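Local coordinates for signal transduction histidine kinase, LytS (Clostridium beijerinckii, PDB 5XSJ), which probably serves as the sensor kinase of a two-component system; this piece is its N-terminal helical bundle, ahead of the kinase region, at residues 23-28 with 60-65. Residues are numbered along the deposited sequence; the frame is centred on the assembly and turned at random.
Sequences NEIKQH and QKIGNL
Two antiparallel neighbours of a four-helix bundle, helix 15-42 and helix 45-67, meet here through Glu24, Ile25 and His28 on the first and Lys61, Ile62 and Leu65 on the second. Lys61 bridges the gap, its chain fully extended beyond CG, and its ammonium group ends between two partners one helical turn apart. Lys61 NZ donates to His28 NE2 at 2.8 Å, arriving at the ring edge only 7° out of the imidazole plane. The same Lys61 NZ forms a salt bridge with Glu24 OE1 at 3.1 Å, but from above the carboxylate, 41° out of its plane. On the other side of the imidazole, ND1 is hydrogen-bonded to Glu54 of helix 45-67, so both ring nitrogens are engaged and the rotation of the ring is fixed. NE2 acts as acceptor here, and the acidic neighbour at ND1 would be expected to strengthen it in that role.

Next to these polar groups, in this antiparallel helix pair of the bundle, the contact turns apolar. Ile25 carries it: with CG1 anti to its carbonyl carbon (chi1 -67°), the branch runs past Lys61 in the opposite direction, Ile25 CG1 lying 3.7 Å from Lys61 CB. Ile25 CD1 then meets Leu65 CD1 tip to tip at 3.6 Å, while Ile25 CG2 sits 3.8 Å from CG1 of Ile62, whose side chain crosses at about a right angle. Ile62 also packs on Leu80 and Leu84 of helix 73-99, and Leu65 touches Leu77 on the same helix.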
ATOM      1  N   ASN B  23     -20.446 -13.466   8.261  1.00 34.44           N
ATOM      2  CA  ASN B  23     -19.651 -14.162   7.268  1.00 34.28           C
ATOM      3  C   ASN B  23     -20.324 -14.139   5.885  1.00 34.71           C
ATOM      4  O   ASN B  23     -19.650 -14.072   4.861  1.00 33.53           O
ATOM      5  CB  ASN B  23     -19.388 -15.598   7.709  1.00 36.27           C
ATOM      6  CG  ASN B  23     -18.547 -16.363   6.709  1.00 39.95           C
ATOM      7  OD1 ASN B  23     -17.391 -16.031   6.477  1.00 41.87           O
ATOM      8  ND2 ASN B  23     -19.129 -17.391   6.112  1.00 42.43           N
ATOM      9  N   GLU B  24     -21.652 -14.183   5.845  1.00 33.08           N
ATOM     10  CA  GLU B  24     -22.342 -14.148   4.565  1.00 32.57           C
ATOM     11  C   GLU B  24     -22.138 -12.804   3.890  1.00 29.93           C
ATOM     12  O   GLU B  24     -21.920 -12.733   2.685  1.00 30.53           O
ATOM     13  CB  GLU B  24     -23.841 -14.433   4.742  1.00 35.40           C
ATOM     14  CG  GLU B  24     -24.146 -15.918   4.909  1.00 37.14           C
ATOM     15  CD  GLU B  24     -25.559 -16.188   5.421  1.00 40.10           C
ATOM     16  OE1 GLU B  24     -26.450 -15.313   5.284  1.00 37.40           O
ATOM     17  OE2 GLU B  24     -25.773 -17.293   5.957  1.00 45.01           O
ATOM     18  N   ILE B  25     -22.225 -11.737   4.677  1.00 30.60           N
ATOM     19  CA  ILE B  25     -21.988 -10.378   4.191  1.00 30.24           C
ATOM     20  C   ILE B  25     -20.589 -10.229   3.581  1.00 28.85           C
ATOM     21  O   ILE B  25     -20.418  -9.671   2.501  1.00 28.25           O
ATOM     22  CB  ILE B  25     -22.158  -9.359   5.345  1.00 30.98           C
ATOM     23  CG1 ILE B  25     -23.616  -9.313   5.786  1.00 30.32           C
ATOM     24  CG2 ILE B  25     -21.650  -7.973   4.934  1.00 28.90           C
ATOM     25  CD1 ILE B  25     -23.832  -8.641   7.124  1.00 31.01           C
ATOM     26  N   LYS B  26     -19.594 -10.756   4.275  1.00 30.85           N
ATOM     27  CA  LYS B  26     -18.208 -10.680   3.818  1.00 31.45           C
ATOM     28  C   LYS B  26     -18.037 -11.404   2.485  1.00 29.99           C
ATOM     29  O   LYS B  26     -17.418 -10.879   1.563  1.00 29.83           O
ATOM     30  CB  LYS B  26     -17.279 -11.262   4.887  1.00 32.38           C
ATOM     31  CG  LYS B  26     -15.793 -11.060   4.627  1.00 34.73           C
ATOM     32  CD  LYS B  26     -14.973 -11.610   5.786  1.00 37.50           C
ATOM     33  CE  LYS B  26     -13.495 -11.313   5.563  1.00 39.78           C
ATOM     34  NZ  LYS B  26     -13.152 -11.537   4.117  1.00 41.32           N
ATOM     35  N   GLN B  27     -18.615 -12.596   2.372  1.00 30.92           N
ATOM     36  CA  GLN B  27     -18.613 -13.330   1.107  1.00 30.69           C
ATOM     37  C   GLN B  27     -19.342 -12.563  -0.006  1.00 29.44           C
ATOM     38  O   GLN B  27     -18.884 -12.538  -1.157  1.00 29.29           O
ATOM     39  CB  GLN B  27     -19.277 -14.693   1.268  1.00 33.79           C
ATOM     40  CG  GLN B  27     -18.685 -15.624   2.309  1.00 36.96           C
ATOM     41  CD  GLN B  27     -19.383 -16.999   2.285  1.00 46.61           C
ATOM     42  OE1 GLN B  27     -20.624 -17.101   2.195  1.00 42.19           O
ATOM     43  NE2 GLN B  27     -18.580 -18.059   2.347  1.00 47.37           N
ATOM     44  N   HIS B  28     -20.479 -11.953   0.317  1.00 28.27           N
ATOM     45  CA  HIS B  28     -21.217 -11.175  -0.698  1.00 28.71           C
ATOM     46  C   HIS B  28     -20.372 -10.023  -1.224  1.00 27.61           C
ATOM     47  O   HIS B  28     -20.309  -9.771  -2.429  1.00 27.07           O
ATOM     48  CB  HIS B  28     -22.524 -10.612  -0.131  1.00 29.17           C
ATOM     49  CG  HIS B  28     -23.549 -11.648   0.198  1.00 31.53           C
ATOM     50  ND1 HIS B  28     -23.896 -12.652  -0.690  1.00 31.15           N
ATOM     51  CD2 HIS B  28     -24.317 -11.834   1.294  1.00 30.99           C
ATOM     52  CE1 HIS B  28     -24.816 -13.420  -0.134  1.00 32.38           C
ATOM     53  NE2 HIS B  28     -25.083 -12.954   1.071  1.00 32.31           N
ATOM     54  N   GLN B  60     -28.774  -5.780   2.331  1.00 28.51           N
ATOM     55  CA  GLN B  60     -29.951  -6.220   3.088  1.00 29.12           C
ATOM     56  C   GLN B  60     -29.559  -6.848   4.411  1.00 30.30           C
ATOM     57  O   GLN B  60     -30.167  -6.572   5.443  1.00 29.83           O
ATOM     58  CB  GLN B  60     -30.781  -7.228   2.276  1.00 29.53           C
ATOM     59  CG  GLN B  60     -32.198  -7.494   2.832  1.00 33.31           C
ATOM     60  CD  GLN B  60     -32.233  -8.576   3.912  1.00 36.08           C
ATOM     61  OE1 GLN B  60     -31.225  -9.244   4.176  1.00 35.66           O
ATOM     62  NE2 GLN B  60     -33.400  -8.762   4.533  1.00 36.91           N
ATOM     63  N   LYS B  61     -28.553  -7.714   4.374  1.00 28.72           N
ATOM     64  CA  LYS B  61     -28.133  -8.412   5.585  1.00 31.52           C
ATOM     65  C   LYS B  61     -27.460  -7.474   6.584  1.00 30.21           C
ATOM     66  O   LYS B  61     -27.629  -7.634   7.789  1.00 32.47           O
ATOM     67  CB  LYS B  61     -27.224  -9.588   5.227  1.00 29.31           C
ATOM     68  CG  LYS B  61     -27.986 -10.660   4.470  1.00 30.83           C
ATOM     69  CD  LYS B  61     -27.128 -11.830   4.034  1.00 30.25           C
ATOM     70  CE  LYS B  61     -27.979 -12.804   3.195  1.00 32.75           C
ATOM     71  NZ  LYS B  61     -27.197 -13.944   2.644  1.00 31.63           N
ATOM     72  N   ILE B  62     -26.713  -6.488   6.097  1.00 31.29           N
ATOM     73  CA  ILE B  62     -26.197  -5.457   7.001  1.00 32.49           C
ATOM     74  C   ILE B  62     -27.371  -4.736   7.679  1.00 33.03           C
ATOM     75  O   ILE B  62     -27.353  -4.484   8.891  1.00 33.71           O
ATOM     76  CB  ILE B  62     -25.306  -4.433   6.267  1.00 30.10           C
ATOM     77  CG1 ILE B  62     -24.003  -5.095   5.805  1.00 28.44           C
ATOM     78  CG2 ILE B  62     -24.991  -3.247   7.183  1.00 30.57           C
ATOM     79  CD1 ILE B  62     -23.210  -4.236   4.857  1.00 25.99           C
ATOM     80  N   GLY B  63     -28.391  -4.411   6.888  1.00 32.55           N
ATOM     81  CA  GLY B  63     -29.613  -3.819   7.412  1.00 32.53           C
ATOM     82  C   GLY B  63     -30.268  -4.709   8.459  1.00 34.86           C
ATOM     83  O   GLY B  63     -30.763  -4.229   9.471  1.00 38.88           O
ATOM     84  N   ASN B  64     -30.253  -6.015   8.227  1.00 34.87           N
ATOM     85  CA  ASN B  64     -30.861  -6.933   9.172  1.00 38.50           C
ATOM     86  C   ASN B  64     -30.140  -6.914  10.515  1.00 39.51           C
ATOM     87  O   ASN B  64     -30.780  -6.826  11.555  1.00 43.07           O
ATOM     88  CB  ASN B  64     -30.893  -8.351   8.605  1.00 38.27           C
ATOM     89  CG  ASN B  64     -31.543  -9.344   9.565  1.00 48.77           C
ATOM     90  OD1 ASN B  64     -32.731  -9.229   9.880  1.00 54.39           O
ATOM     91  ND2 ASN B  64     -30.766 -10.320  10.032  1.00 47.31           N
ATOM     92  N   LEU B  65     -28.812  -6.992  10.491  1.00 39.47           N
ATOM     93  CA  LEU B  65     -28.005  -6.914  11.717  1.00 39.82           C
ATOM     94  C   LEU B  65     -28.190  -5.595  12.454  1.00 38.94           C
ATOM     95  O   LEU B  65     -28.127  -5.558  13.678  1.00 41.13           O
ATOM     96  CB  LEU B  65     -26.516  -7.099  11.400  1.00 38.19           C
ATOM     97  CG  LEU B  65     -26.053  -8.481  10.941  1.00 38.63           C
ATOM     98  CD1 LEU B  65     -24.561  -8.466  10.634  1.00 37.89           C
ATOM     99  CD2 LEU B  65     -26.369  -9.525  12.009  1.00 41.03           C
TER